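Local coordinates for DNA repair protein MmcB-related protein (PDB 3DNX) that is of unknown function but, as a member of the MmcB-like family in the PDDEXK nuclease clan, probably takes part in DNA repair, at residues V20-E33 against V45-C59. Numbering follows the deposited sequence.
Sequences VARHLRAHGFVSVE and VMGLGPKGEIWVIEC. With NA (sodium ion), chain C.
Gly49 lies over the centre of one face of the Phe29 ring, its CA 3.5 Å from the centroid in a CH-pi contact, while His27 O sits at the ring's edge, in plane. Phe29 presses its CZ–CE2 rim onto one face of Trp55, CZ standing 3.6 Å from Trp55 CZ2; the two planes meet obliquely, at 40°. Leu24 CD2 touches the six-membered part of the indole at CE3, 3.8 Å away, and Phe83 also meets Trp55. Without the indole, as with an alanine here, the rim of Phe29 and Leu24 CD2 would probably lose the surface they share, leaving the phenyl ring freer to turn. Pro50 CD flanks the phenyl ring at CE1. Helix 20-26 lies against the mixed sheet of what is, judging by its clan, probably a PDDEXK-type fold. A Schellman motif with Gly28 at positive phi ends the helix, and the chain turns back as strand 30-32, outermost of the sheet within this chain and antiparallel to 45-48. Val30 and Leu48 exchange two backbone hydrogen bonds, as do Val32 and Met46, a selenomethionine. A water donates to both Gly28 O and Leu48 O. The methyl tips CD1 of Leu24 and CD1 of Ile57 meet end-on, 4.1 Å apart. With chi1 at 173°, Val20 swings CG1 opposite its amide nitrogen, toward Ile57 CD1, and leaves CG2 near Cys59 SG. The Cys59 carbonyl oxygen, 2.5 Å from a sodium ion, shares the metal with Asp65 and three waters. On the opposite sheet face, Val30, Val32 and Met46 meet Phe132 of helix 122-144.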
loop_
_atom_site.group_PDB
_atom_site.type_symbol
_atom_site.label_atom_id
_atom_site.label_comp_id
_atom_site.label_asym_id
_atom_site.label_seq_id
_atom_site.Cartn_x
_atom_site.Cartn_y
_atom_site.Cartn_z
ATOM N N VAL A 20 -15.465 8.828 1.117
ATOM C CA VAL A 20 -15.279 7.906 0.013
ATOM C C VAL A 20 -14.449 6.673 0.420
ATOM O O VAL A 20 -14.828 5.510 0.091
ATOM C CB VAL A 20 -14.636 8.628 -1.243
ATOM C CG1 VAL A 20 -14.290 7.602 -2.305
ATOM C CG2 VAL A 20 -15.595 9.700 -1.811
ATOM N N ALA A 21 -13.318 6.930 1.095
ATOM C CA ALA A 21 -12.417 5.872 1.561
ATOM C C ALA A 21 -13.126 4.882 2.527
ATOM O O ALA A 21 -12.910 3.661 2.427
ATOM C CB ALA A 21 -11.192 6.459 2.194
ATOM N N ARG A 22 -13.926 5.415 3.439
ATOM C CA ARG A 22 -14.730 4.559 4.377
ATOM C C ARG A 22 -15.602 3.657 3.581
ATOM O O ARG A 22 -15.665 2.454 3.844
ATOM C CB ARG A 22 -15.569 5.394 5.323
ATOM C CG ARG A 22 -14.794 6.095 6.356
ATOM C CD ARG A 22 -15.649 7.044 7.182
ATOM N NE ARG A 22 -14.937 7.462 8.380
ATOM C CZ ARG A 22 -15.513 7.728 9.551
ATOM N NH1 ARG A 22 -16.836 7.714 9.709
ATOM N NH2 ARG A 22 -14.765 8.070 10.572
ATOM N N HIS A 23 -16.305 4.223 2.571
ATOM C CA HIS A 23 -17.287 3.456 1.819
ATOM C C HIS A 23 -16.650 2.408 0.921
ATOM O O HIS A 23 -17.125 1.259 0.850
ATOM C CB HIS A 23 -18.201 4.405 0.987
ATOM C CG HIS A 23 -19.347 3.699 0.329
ATOM N ND1 HIS A 23 -20.306 3.019 1.047
ATOM C CD2 HIS A 23 -19.637 3.486 -0.982
ATOM C CE1 HIS A 23 -21.169 2.480 0.217
ATOM N NE2 HIS A 23 -20.784 2.740 -1.018
ATOM N N LEU A 24 -15.548 2.766 0.250
ATOM C CA LEU A 24 -14.780 1.801 -0.540
ATOM C C LEU A 24 -14.351 0.616 0.346
ATOM O O LEU A 24 -14.527 -0.533 -0.014
ATOM C CB LEU A 24 -13.519 2.428 -1.146
ATOM C CG LEU A 24 -13.785 3.359 -2.329
ATOM C CD1 LEU A 24 -12.465 4.060 -2.711
ATOM C CD2 LEU A 24 -14.338 2.594 -3.502
ATOM N N ARG A 25 -13.865 0.920 1.523
ATOM C CA ARG A 25 -13.327 -0.126 2.412
ATOM C C ARG A 25 -14.455 -1.077 2.890
ATOM O O ARG A 25 -14.268 -2.312 2.974
ATOM C CB ARG A 25 -12.532 0.496 3.556
ATOM C CG ARG A 25 -11.935 -0.510 4.554
ATOM C CD ARG A 25 -11.328 0.155 5.760
ATOM N NE ARG A 25 -10.845 -0.917 6.600
ATOM C CZ ARG A 25 -9.648 -0.991 7.174
ATOM N NH1 ARG A 25 -8.765 0.005 7.086
ATOM N NH2 ARG A 25 -9.355 -2.090 7.868
ATOM N N ALA A 26 -15.596 -0.508 3.192
ATOM C CA ALA A 26 -16.818 -1.288 3.560
ATOM C C ALA A 26 -17.211 -2.301 2.480
ATOM O O ALA A 26 -17.806 -3.367 2.757
ATOM C CB ALA A 26 -17.958 -0.346 3.833
ATOM N N HIS A 27 -16.846 -2.002 1.228
ATOM C CA HIS A 27 -17.118 -2.923 0.127
ATOM C C HIS A 27 -15.906 -3.615 -0.493
ATOM O O HIS A 27 -15.961 -4.016 -1.674
ATOM C CB HIS A 27 -17.914 -2.171 -0.899
ATOM C CG HIS A 27 -19.293 -1.836 -0.436
ATOM N ND1 HIS A 27 -20.325 -2.757 -0.449
ATOM C CD2 HIS A 27 -19.805 -0.702 0.083
ATOM C CE1 HIS A 27 -21.418 -2.183 0.015
ATOM N NE2 HIS A 27 -21.134 -0.937 0.330
ATOM N N GLY A 28 -14.862 -3.833 0.303
ATOM C CA GLY A 28 -13.694 -4.624 -0.094
ATOM C C GLY A 28 -12.657 -3.974 -1.001
ATOM O O GLY A 28 -11.695 -4.631 -1.427
ATOM N N PHE A 29 -12.838 -2.679 -1.274
ATOM C CA PHE A 29 -11.851 -1.871 -1.946
ATOM C C PHE A 29 -10.879 -1.265 -0.918
ATOM O O PHE A 29 -11.121 -1.280 0.302
ATOM C CB PHE A 29 -12.521 -0.771 -2.775
ATOM C CG PHE A 29 -12.950 -1.217 -4.152
ATOM C CD1 PHE A 29 -13.926 -2.214 -4.303
ATOM C CD2 PHE A 29 -12.454 -0.585 -5.287
ATOM C CE1 PHE A 29 -14.341 -2.611 -5.550
ATOM C CE2 PHE A 29 -12.835 -1.001 -6.536
ATOM C CZ PHE A 29 -13.801 -2.001 -6.686
ATOM N N VAL A 30 -9.727 -0.823 -1.406
ATOM C CA VAL A 30 -8.825 0.006 -0.618
ATOM C C VAL A 30 -8.550 1.265 -1.434
ATOM O O VAL A 30 -8.875 1.319 -2.620
ATOM C CB VAL A 30 -7.496 -0.716 -0.301
ATOM C CG1 VAL A 30 -7.763 -1.913 0.694
ATOM C CG2 VAL A 30 -6.823 -1.231 -1.574
ATOM N N SER A 31 -7.915 2.238 -0.828
ATOM C CA SER A 31 -7.757 3.530 -1.499
ATOM C C SER A 31 -6.522 4.249 -1.004
ATOM O O SER A 31 -5.990 3.954 0.073
ATOM C CB SER A 31 -8.982 4.387 -1.323
ATOM O OG SER A 31 -9.188 4.707 0.058
ATOM N N VAL A 32 -6.065 5.191 -1.831
ATOM C CA VAL A 32 -5.109 6.190 -1.423
ATOM C C VAL A 32 -5.585 7.556 -1.908
ATOM O O VAL A 32 -6.430 7.673 -2.811
ATOM C CB VAL A 32 -3.647 5.950 -1.925
ATOM C CG1 VAL A 32 -3.072 4.630 -1.321
ATOM C CG2 VAL A 32 -3.506 5.983 -3.420
ATOM N N GLU A 33 -5.013 8.580 -1.314
ATOM C CA GLU A 33 -5.302 9.924 -1.714
ATOM C C GLU A 33 -4.147 10.601 -2.456
ATOM O O GLU A 33 -2.958 10.289 -2.265
ATOM C CB GLU A 33 -5.668 10.759 -0.483
ATOM C CG GLU A 33 -7.030 10.523 0.074
ATOM C CD GLU A 33 -7.405 11.579 1.149
ATOM O OE1 GLU A 33 -7.270 12.828 0.898
ATOM O OE2 GLU A 33 -7.865 11.169 2.235
ATOM N N VAL A 45 -8.800 10.570 -5.168
ATOM C CA VAL A 45 -8.793 9.248 -4.590
ATOM C C VAL A 45 -8.596 8.227 -5.706
ATOM O O VAL A 45 -9.272 8.280 -6.741
ATOM C CB VAL A 45 -10.088 8.942 -3.802
ATOM C CG1 VAL A 45 -10.086 7.477 -3.286
ATOM C CG2 VAL A 45 -10.230 9.903 -2.628
HETATM N N MSE A 46 -7.663 7.295 -5.476
HETATM C CA MSE A 46 -7.603 6.085 -6.284
HETATM C C MSE A 46 -8.105 4.918 -5.472
HETATM O O MSE A 46 -7.645 4.732 -4.341
HETATM C CB MSE A 46 -6.194 5.815 -6.811
HETATM C CG MSE A 46 -6.160 4.524 -7.714
HETATM SE SE MSE A 46 -4.510 4.026 -8.503
HETATM C CE MSE A 46 -4.625 2.041 -8.377
ATOM N N GLY A 47 -9.041 4.148 -6.047
ATOM C CA GLY A 47 -9.541 2.926 -5.414
ATOM C C GLY A 47 -9.015 1.704 -6.120
ATOM O O GLY A 47 -8.907 1.696 -7.361
ATOM N N LEU A 48 -8.656 0.670 -5.330
ATOM C CA LEU A 48 -8.185 -0.585 -5.839
ATOM C C LEU A 48 -9.065 -1.725 -5.324
ATOM O O LEU A 48 -9.220 -1.924 -4.094
ATOM C CB LEU A 48 -6.729 -0.818 -5.445
ATOM C CG LEU A 48 -6.109 -2.153 -5.813
ATOM C CD1 LEU A 48 -6.061 -2.336 -7.344
ATOM C CD2 LEU A 48 -4.693 -2.322 -5.157
ATOM N N GLY A 49 -9.644 -2.435 -6.279
ATOM C CA GLY A 49 -10.584 -3.536 -6.031
ATOM C C GLY A 49 -9.868 -4.840 -5.774
ATOM O O GLY A 49 -8.646 -4.968 -6.041
ATOM N N PRO A 50 -10.586 -5.813 -5.188
ATOM C CA PRO A 50 -9.891 -7.062 -4.795
ATOM C C PRO A 50 -9.352 -7.887 -5.983
ATOM O O PRO A 50 -8.493 -8.764 -5.784
ATOM C CB PRO A 50 -10.965 -7.855 -4.014
ATOM C CG PRO A 50 -12.262 -7.240 -4.394
ATOM C CD PRO A 50 -11.997 -5.797 -4.789
ATOM N N LYS A 51 -9.833 -7.603 -7.189
ATOM C CA LYS A 51 -9.360 -8.281 -8.396
ATOM C C LYS A 51 -8.521 -7.335 -9.246
ATOM O O LYS A 51 -8.243 -7.628 -10.402
ATOM C CB LYS A 51 -10.554 -8.800 -9.209
ATOM C CG LYS A 51 -11.406 -9.868 -8.478
ATOM C CD LYS A 51 -12.585 -10.378 -9.348
ATOM C CE LYS A 51 -13.954 -9.885 -8.843
ATOM N NZ LYS A 51 -14.165 -10.252 -7.391
ATOM N N GLY A 52 -8.108 -6.208 -8.665
ATOM C CA GLY A 52 -7.239 -5.275 -9.339
ATOM C C GLY A 52 -7.952 -4.214 -10.163
ATOM O O GLY A 52 -7.327 -3.534 -10.929
ATOM N N GLU A 53 -9.247 -4.049 -9.964
ATOM C CA GLU A 53 -10.032 -2.984 -10.613
ATOM C C GLU A 53 -9.489 -1.607 -10.127
ATOM O O GLU A 53 -9.134 -1.449 -8.956
ATOM C CB GLU A 53 -11.523 -3.154 -10.269
ATOM C CG GLU A 53 -12.119 -4.605 -10.463
ATOM C CD GLU A 53 -12.213 -5.458 -9.148
ATOM O OE1 GLU A 53 -13.272 -6.052 -8.846
ATOM O OE2 GLU A 53 -11.254 -5.547 -8.405
ATOM N N ILE A 54 -9.337 -0.644 -11.030
ATOM C CA ILE A 54 -8.825 0.683 -10.663
ATOM C C ILE A 54 -9.939 1.716 -10.906
ATOM O O ILE A 54 -10.491 1.819 -12.007
ATOM C CB ILE A 54 -7.518 1.049 -11.444
ATOM C CG1 ILE A 54 -6.377 0.107 -11.033
ATOM C CG2 ILE A 54 -7.055 2.502 -11.151
ATOM C CD1 ILE A 54 -5.341 -0.058 -12.109
ATOM N N TRP A 55 -10.265 2.458 -9.836
ATOM C CA TRP A 55 -11.241 3.532 -9.846
ATOM C C TRP A 55 -10.569 4.844 -9.518
ATOM O O TRP A 55 -9.717 4.914 -8.643
ATOM C CB TRP A 55 -12.294 3.276 -8.779
ATOM C CG TRP A 55 -13.234 2.154 -9.069
ATOM C CD1 TRP A 55 -13.131 1.201 -10.035
ATOM C CD2 TRP A 55 -14.420 1.850 -8.332
ATOM N NE1 TRP A 55 -14.172 0.303 -9.934
ATOM C CE2 TRP A 55 -14.983 0.691 -8.900
ATOM C CE3 TRP A 55 -15.032 2.423 -7.239
ATOM C CZ2 TRP A 55 -16.157 0.117 -8.426
ATOM C CZ3 TRP A 55 -16.226 1.848 -6.769
ATOM C CH2 TRP A 55 -16.755 0.710 -7.372
ATOM N N VAL A 56 -10.918 5.876 -10.254
ATOM C CA VAL A 56 -10.505 7.223 -9.945
ATOM C C VAL A 56 -11.765 7.949 -9.483
ATOM O O VAL A 56 -12.831 7.905 -10.152
ATOM C CB VAL A 56 -9.885 7.913 -11.166
ATOM C CG1 VAL A 56 -9.944 9.464 -11.029
ATOM C CG2 VAL A 56 -8.465 7.363 -11.401
ATOM N N ILE A 57 -11.641 8.615 -8.340
ATOM C CA ILE A 57 -12.720 9.427 -7.798
ATOM C C ILE A 57 -12.202 10.836 -7.567
ATOM O O ILE A 57 -11.274 11.057 -6.776
ATOM C CB ILE A 57 -13.298 8.853 -6.479
ATOM C CG1 ILE A 57 -13.804 7.439 -6.707
ATOM C CG2 ILE A 57 -14.446 9.719 -5.917
ATOM C CD1 ILE A 57 -12.948 6.426 -6.038
ATOM N N GLU A 58 -12.816 11.787 -8.274
ATOM C CA GLU A 58 -12.536 13.177 -8.096
ATOM C C GLU A 58 -13.569 13.792 -7.162
ATOM O O GLU A 58 -14.787 13.818 -7.491
ATOM C CB GLU A 58 -12.546 13.897 -9.457
ATOM C CG GLU A 58 -11.363 13.613 -10.314
ATOM C CD GLU A 58 -10.086 14.166 -9.724
ATOM O OE1 GLU A 58 -9.862 15.389 -9.841
ATOM O OE2 GLU A 58 -9.308 13.381 -9.150
ATOM N N CYS A 59 -13.066 14.368 -6.085
ATOM C CA CYS A 59 -13.853 14.909 -5.003
ATOM C C CYS A 59 -13.977 16.404 -5.187
ATOM O O CYS A 59 -13.055 17.143 -4.921
ATOM C CB CYS A 59 -13.221 14.563 -3.650
ATOM S SG CYS A 59 -13.084 12.782 -3.378
HETATM NA NA NA C . -11.167 18.809 -4.900
HETATM O O HOH W 1 -9.128 -4.176 -2.641
HETATM O O HOH W 2 -10.102 17.516 -3.422
HETATM O O HOH W 3 -9.732 20.590 -5.320
HETATM O O HOH W 4 -10.458 17.856 -6.908
#